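Local coordinates for protein drebrin (Homo sapiens, PDB 5Y1Z) that probably binds actin filaments and helps organise the actin cytoskeleton in neurons, and carries an ADF/cofilin-type domain, at residues Leu15-Tyr19 / Trp31-Thr35; Tyr82-Val88 / Asp115-Ser121. One frame throughout, in Å; residues are numbered along the deposited sequence.

How the contacts relate
Contact 1 lays the helix holding 15-19 on one face of the central mixed sheet, whereas contact 2 lies within that sheet, joining 82-88 to the edge strand that carries 115-121. Their centres are 14 Å apart and their nearest atoms about 6 Å apart, with no direct touch. Strand 65-72 bridges the interval: its backbone pairs with A32 and Y34 on one flank and with V83, I85 and W87 on the other. On the face packed by helix 12-23, F69 meets both Y19 and Y82, and Y34 stacks on F111, just past the helix 104-110 that covers L84 and I117. Together the contacts help build the ADF-homology domain around one shared sheet.

Contact 1 (Leu15-Tyr19 / Trp31-Thr35); sequences LLAAY and WALYT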
loop_
_atom_site.group_PDB
_atom_site.type_symbol
_atom_site.label_atom_id
_atom_site.label_comp_id
_atom_site.label_asym_id
_atom_site.label_seq_id
_atom_site.Cartn_x
_atom_site.Cartn_y
_atom_site.Cartn_z
ATOM N N LEU A 15 -7.915 -3.613 -17.832
ATOM C CA LEU A 15 -6.953 -2.541 -17.605
ATOM C C LEU A 15 -5.665 -2.784 -18.379
ATOM O O LEU A 15 -5.149 -1.889 -19.074
ATOM C CB LEU A 15 -6.656 -2.408 -16.111
ATOM C CG LEU A 15 -7.787 -2.427 -15.072
ATOM C CD1 LEU A 15 -7.211 -2.557 -13.661
ATOM C CD2 LEU A 15 -8.672 -1.199 -15.200
ATOM N N LEU A 16 -5.124 -3.998 -18.277
ATOM C CA LEU A 16 -3.875 -4.247 -18.971
ATOM C C LEU A 16 -4.063 -4.365 -20.476
ATOM O O LEU A 16 -3.127 -4.079 -21.216
ATOM C CB LEU A 16 -3.218 -5.488 -18.405
ATOM C CG LEU A 16 -2.691 -5.134 -17.013
ATOM C CD1 LEU A 16 -2.154 -6.376 -16.282
ATOM C CD2 LEU A 16 -1.655 -4.013 -17.050
ATOM N N ALA A 17 -5.259 -4.730 -20.947
ATOM C CA ALA A 17 -5.500 -4.790 -22.384
ATOM C C ALA A 17 -5.501 -3.395 -22.996
ATOM O O ALA A 17 -4.960 -3.185 -24.095
ATOM C CB ALA A 17 -6.814 -5.515 -22.654
ATOM N N ALA A 18 -6.116 -2.427 -22.311
ATOM C CA ALA A 18 -6.058 -1.052 -22.794
ATOM C C ALA A 18 -4.631 -0.536 -22.784
ATOM O O ALA A 18 -4.168 0.076 -23.759
ATOM C CB ALA A 18 -6.941 -0.166 -21.933
ATOM N N TYR A 19 -3.911 -0.787 -21.687
ATOM C CA TYR A 19 -2.544 -0.295 -21.579
ATOM C C TYR A 19 -1.642 -0.919 -22.640
ATOM O O TYR A 19 -0.804 -0.234 -23.251
ATOM C CB TYR A 19 -2.041 -0.591 -20.171
ATOM C CG TYR A 19 -0.551 -0.636 -19.984
ATOM C CD1 TYR A 19 0.183 0.529 -19.823
ATOM C CD2 TYR A 19 0.109 -1.848 -19.924
ATOM C CE1 TYR A 19 1.547 0.482 -19.627
ATOM C CE2 TYR A 19 1.462 -1.913 -19.716
ATOM C CZ TYR A 19 2.184 -0.748 -19.567
ATOM O OH TYR A 19 3.545 -0.828 -19.364
ATOM N N TRP A 31 -4.295 6.426 -26.211
ATOM C CA TRP A 31 -4.608 6.799 -24.843
ATOM C C TRP A 31 -5.626 5.837 -24.259
ATOM O O TRP A 31 -6.443 5.249 -24.977
ATOM C CB TRP A 31 -5.120 8.243 -24.729
ATOM C CG TRP A 31 -6.441 8.511 -25.398
ATOM C CD1 TRP A 31 -6.631 9.020 -26.646
ATOM C CD2 TRP A 31 -7.747 8.307 -24.846
ATOM N NE1 TRP A 31 -7.978 9.133 -26.920
ATOM C CE2 TRP A 31 -8.686 8.704 -25.832
ATOM C CE3 TRP A 31 -8.217 7.813 -23.623
ATOM C CZ2 TRP A 31 -10.065 8.638 -25.629
ATOM C CZ3 TRP A 31 -9.595 7.742 -23.418
ATOM C CH2 TRP A 31 -10.504 8.158 -24.423
ATOM N N ALA A 32 -5.541 5.680 -22.938
ATOM C CA ALA A 32 -6.500 4.932 -22.145
ATOM C C ALA A 32 -6.818 5.753 -20.896
ATOM O O ALA A 32 -5.993 6.533 -20.419
ATOM C CB ALA A 32 -5.976 3.524 -21.808
ATOM N N LEU A 33 -8.054 5.636 -20.420
ATOM C CA LEU A 33 -8.560 6.443 -19.317
ATOM C C LEU A 33 -9.206 5.507 -18.307
ATOM O O LEU A 33 -10.193 4.818 -18.632
ATOM C CB LEU A 33 -9.578 7.478 -19.826
ATOM C CG LEU A 33 -10.252 8.306 -18.749
ATOM C CD1 LEU A 33 -9.193 9.167 -18.064
ATOM C CD2 LEU A 33 -11.359 9.141 -19.375
ATOM N N TYR A 34 -8.706 5.543 -17.073
ATOM C CA TYR A 34 -9.195 4.720 -15.965
ATOM C C TYR A 34 -9.776 5.568 -14.835
ATOM O O TYR A 34 -9.488 6.760 -14.710
ATOM C CB TYR A 34 -8.075 3.839 -15.386
ATOM C CG TYR A 34 -7.243 3.103 -16.410
ATOM C CD1 TYR A 34 -7.638 1.844 -16.855
ATOM C CD2 TYR A 34 -6.066 3.644 -16.924
ATOM C CE1 TYR A 34 -6.908 1.143 -17.774
ATOM C CE2 TYR A 34 -5.315 2.934 -17.865
ATOM C CZ TYR A 34 -5.752 1.679 -18.278
ATOM O OH TYR A 34 -5.063 0.930 -19.202
ATOM N N THR A 35 -10.622 4.945 -14.019
ATOM C CA THR A 35 -11.292 5.644 -12.925
ATOM C C THR A 35 -11.737 4.612 -11.896
ATOM O O THR A 35 -11.666 3.401 -12.132
ATOM C CB THR A 35 -12.478 6.486 -13.416
ATOM O OG1 THR A 35 -12.968 7.301 -12.339
ATOM C CG2 THR A 35 -13.603 5.593 -13.935
#
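The phenol of Y34 reaches from the strand to the helix and spends its hydroxyl on a backbone oxygen, OH giving its hydrogen to L15 O at 2.8 Å. That carbonyl already accepts the helical bond from Y19 N, so two donors share it, the phenol tilted 17° from the carbonyl plane. A tyrosine suits the place because its ring spans the gap while the buried hydroxyl finds an acceptor at the end. With CG beside the backbone N (chi1 -47°), the ring leans up to L15, whose CD2 branch meets CD1 of Y34 at 3.6 Å, the two side chains crossing obliquely. The other part of the tight region is small: A18 CB lies 3.8 Å from A32 CB, and two methyls suit a place where the axes of the short segments approach to 8.6 Å. Outside the two segments, F111 stacks on the Y34 ring, and L45 touches both A18 and Y34. The far side of the helix differs. L16 points away from the strand and, like Y19, packs on an apolar side chain of another protein's chain, while A17 is partly exposed. Y19 gives the strand little more than its CB, its hydroxyl being bonded to Q112 O. This is alpha/beta packing, with a nearly antiparallel helix on a central sheet (154° between their directions), as in the ADF-homology fold.

Contact 2 (Tyr82-Val88 / Asp115-Ser121); sequences YVLINWV and DVIVNAS
W87 and A120 are bridge partners on neighbouring parallel strands, side chains on the same face, and the indole runs on over S121. From CB of W87, 4.2 Å from A120 O, CG lies opposite the backbone N (chi1 174°), and the turn about chi2 brings the benzo edge to the adjoining strand. There CE3 rests 3.8 Å from A120 CB, a methyl small enough to lie beside the ring; farther out, CZ3 and then CH2 approach the S121 backbone, CH2 coming 3.5 Å from its carbonyl carbon. S121 CA sits over one face, offset toward the rim, while NE1 turns to E61 O and F60 stacks on the ring. Replacing the indole by an alanine would probably leave E61 O without this donor, F60 without its stacking partner and the S121 backbone without its covering ring. V83, I85, V116 and V118 add branched apolar carbons to this face, where I131 of helix 128-134 touches V83 and V118. The opposite face carries L84 and I117 under helix 104-110, and a polar pair: N86 ND2 reaches N119 OD1 at 2.8 Å (171°), their amide planes 77° apart. The N-H groups of L84, N86 and V88 bond V116 O, V118 O and A120 O, and L84 O and N86 O accept from V118 and A120. At the ends, Y82 O accepts from D115 N and V116 N, D115 OD2 takes Y82 N, and S121 OG bonds V88 O at 2.9 Å. The two strands, linked through intervening helices, form the beta-alpha-beta crossover at the sheet edge in the ADF-homology fold.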
loop_
_atom_site.group_PDB
_atom_site.type_symbol
_atom_site.label_atom_id
_atom_site.label_comp_id
_atom_site.label_asym_id
_atom_site.label_seq_id
_atom_site.Cartn_x
_atom_site.Cartn_y
_atom_site.Cartn_z
ATOM N N TYR A 82 5.647 8.376 -22.205
ATOM C CA TYR A 82 4.354 8.055 -21.604
ATOM C C TYR A 82 4.000 9.022 -20.481
ATOM O O TYR A 82 4.796 9.265 -19.560
ATOM C CB TYR A 82 4.330 6.612 -21.132
ATOM C CG TYR A 82 4.425 5.677 -22.315
ATOM C CD1 TYR A 82 3.322 5.424 -23.108
ATOM C CD2 TYR A 82 5.636 5.085 -22.670
ATOM C CE1 TYR A 82 3.410 4.578 -24.199
ATOM C CE2 TYR A 82 5.736 4.241 -23.765
ATOM C CZ TYR A 82 4.620 3.991 -24.528
ATOM O OH TYR A 82 4.697 3.153 -25.627
ATOM N N VAL A 83 2.810 9.597 -20.599
ATOM C CA VAL A 83 2.290 10.574 -19.656
ATOM C C VAL A 83 1.175 9.913 -18.870
ATOM O O VAL A 83 0.306 9.247 -19.453
ATOM C CB VAL A 83 1.760 11.823 -20.379
ATOM C CG1 VAL A 83 1.226 12.830 -19.363
ATOM C CG2 VAL A 83 2.839 12.416 -21.253
ATOM N N LEU A 84 1.193 10.095 -17.559
ATOM C CA LEU A 84 0.061 9.739 -16.722
ATOM C C LEU A 84 -0.542 11.036 -16.200
ATOM O O LEU A 84 0.121 11.794 -15.487
ATOM C CB LEU A 84 0.485 8.824 -15.573
ATOM C CG LEU A 84 -0.633 8.422 -14.610
ATOM C CD1 LEU A 84 -1.552 7.485 -15.355
ATOM C CD2 LEU A 84 -0.080 7.768 -13.377
ATOM N N ILE A 85 -1.796 11.283 -16.537
ATOM C CA ILE A 85 -2.527 12.441 -16.047
ATOM C C ILE A 85 -3.255 12.032 -14.779
ATOM O O ILE A 85 -4.103 11.131 -14.801
ATOM C CB ILE A 85 -3.512 12.961 -17.095
ATOM C CG1 ILE A 85 -2.723 13.532 -18.265
ATOM C CG2 ILE A 85 -4.364 14.052 -16.472
ATOM C CD1 ILE A 85 -3.483 13.570 -19.526
ATOM N N ASN A 86 -2.874 12.657 -13.669
ATOM C CA ASN A 86 -3.525 12.495 -12.380
ATOM C C ASN A 86 -4.658 13.506 -12.322
ATOM O O ASN A 86 -4.475 14.654 -11.901
ATOM C CB ASN A 86 -2.511 12.701 -11.269
ATOM C CG ASN A 86 -3.132 12.672 -9.909
ATOM O OD1 ASN A 86 -4.050 11.892 -9.654
ATOM N ND2 ASN A 86 -2.626 13.511 -9.011
ATOM N N TRP A 87 -5.841 13.082 -12.761
ATOM C CA TRP A 87 -7.000 13.961 -12.828
ATOM C C TRP A 87 -7.830 13.925 -11.547
ATOM O O TRP A 87 -8.312 12.863 -11.118
ATOM C CB TRP A 87 -7.882 13.585 -14.013
ATOM C CG TRP A 87 -9.165 14.366 -14.059
ATOM C CD1 TRP A 87 -10.345 14.035 -13.473
ATOM C CD2 TRP A 87 -9.382 15.620 -14.728
ATOM N NE1 TRP A 87 -11.288 14.988 -13.740
ATOM C CE2 TRP A 87 -10.728 15.972 -14.514
ATOM C CE3 TRP A 87 -8.577 16.462 -15.514
ATOM C CZ2 TRP A 87 -11.291 17.145 -15.044
ATOM C CZ3 TRP A 87 -9.138 17.629 -16.039
ATOM C CH2 TRP A 87 -10.474 17.957 -15.798
ATOM N N VAL A 88 -8.051 15.095 -10.969
ATOM C CA VAL A 88 -8.965 15.228 -9.859
ATOM C C VAL A 88 -9.967 16.299 -10.231
ATOM O O VAL A 88 -9.604 17.472 -10.379
ATOM C CB VAL A 88 -8.250 15.567 -8.547
ATOM C CG1 VAL A 88 -9.242 15.582 -7.407
ATOM C CG2 VAL A 88 -7.172 14.532 -8.279
ATOM N N ASP A 115 6.509 8.006 -18.001
ATOM C CA ASP A 115 7.646 8.902 -18.082
ATOM C C ASP A 115 7.421 10.203 -17.323
ATOM O O ASP A 115 8.361 10.717 -16.711
ATOM C CB ASP A 115 7.990 9.184 -19.551
ATOM C CG ASP A 115 8.657 7.996 -20.225
ATOM O OD1 ASP A 115 9.611 7.448 -19.636
ATOM O OD2 ASP A 115 8.238 7.611 -21.337
ATOM N N VAL A 116 6.196 10.723 -17.281
ATOM C CA VAL A 116 5.935 11.922 -16.487
ATOM C C VAL A 116 4.518 11.853 -15.946
ATOM O O VAL A 116 3.612 11.333 -16.603
ATOM C CB VAL A 116 6.151 13.227 -17.295
ATOM C CG1 VAL A 116 5.196 13.304 -18.444
ATOM C CG2 VAL A 116 5.915 14.437 -16.406
ATOM N N ILE A 117 4.328 12.368 -14.731
ATOM C CA ILE A 117 3.010 12.451 -14.121
ATOM C C ILE A 117 2.606 13.911 -14.082
ATOM O O ILE A 117 3.366 14.755 -13.593
ATOM C CB ILE A 117 2.979 11.844 -12.714
ATOM C CG1 ILE A 117 3.325 10.367 -12.781
ATOM C CG2 ILE A 117 1.581 12.016 -12.123
ATOM C CD1 ILE A 117 3.036 9.648 -11.499
ATOM N N VAL A 118 1.411 14.202 -14.585
ATOM C CA VAL A 118 0.890 15.560 -14.701
ATOM C C VAL A 118 -0.402 15.662 -13.890
ATOM O O VAL A 118 -1.386 14.984 -14.202
ATOM C CB VAL A 118 0.645 15.912 -16.175
ATOM C CG1 VAL A 118 -0.015 17.256 -16.320
ATOM C CG2 VAL A 118 1.947 15.843 -16.941
ATOM N N ASN A 119 -0.418 16.528 -12.875
ATOM C CA ASN A 119 -1.634 16.730 -12.090
ATOM C C ASN A 119 -2.575 17.707 -12.781
ATOM O O ASN A 119 -2.164 18.775 -13.235
ATOM C CB ASN A 119 -1.301 17.249 -10.692
ATOM C CG ASN A 119 -0.379 16.329 -9.916
ATOM O OD1 ASN A 119 -0.518 15.103 -9.962
ATOM N ND2 ASN A 119 0.569 16.915 -9.187
ATOM N N ALA A 120 -3.859 17.370 -12.811
ATOM C CA ALA A 120 -4.804 18.126 -13.621
ATOM C C ALA A 120 -6.160 18.173 -12.944
ATOM O O ALA A 120 -6.599 17.185 -12.347
ATOM C CB ALA A 120 -4.954 17.516 -15.015
ATOM N N SER A 121 -6.795 19.348 -13.002
ATOM C CA SER A 121 -8.166 19.521 -12.535
ATOM C C SER A 121 -9.071 20.264 -13.503
ATOM O O SER A 121 -10.263 20.420 -13.210
ATOM C CB SER A 121 -8.185 20.242 -11.189
ATOM O OG SER A 121 -7.455 19.466 -10.260
#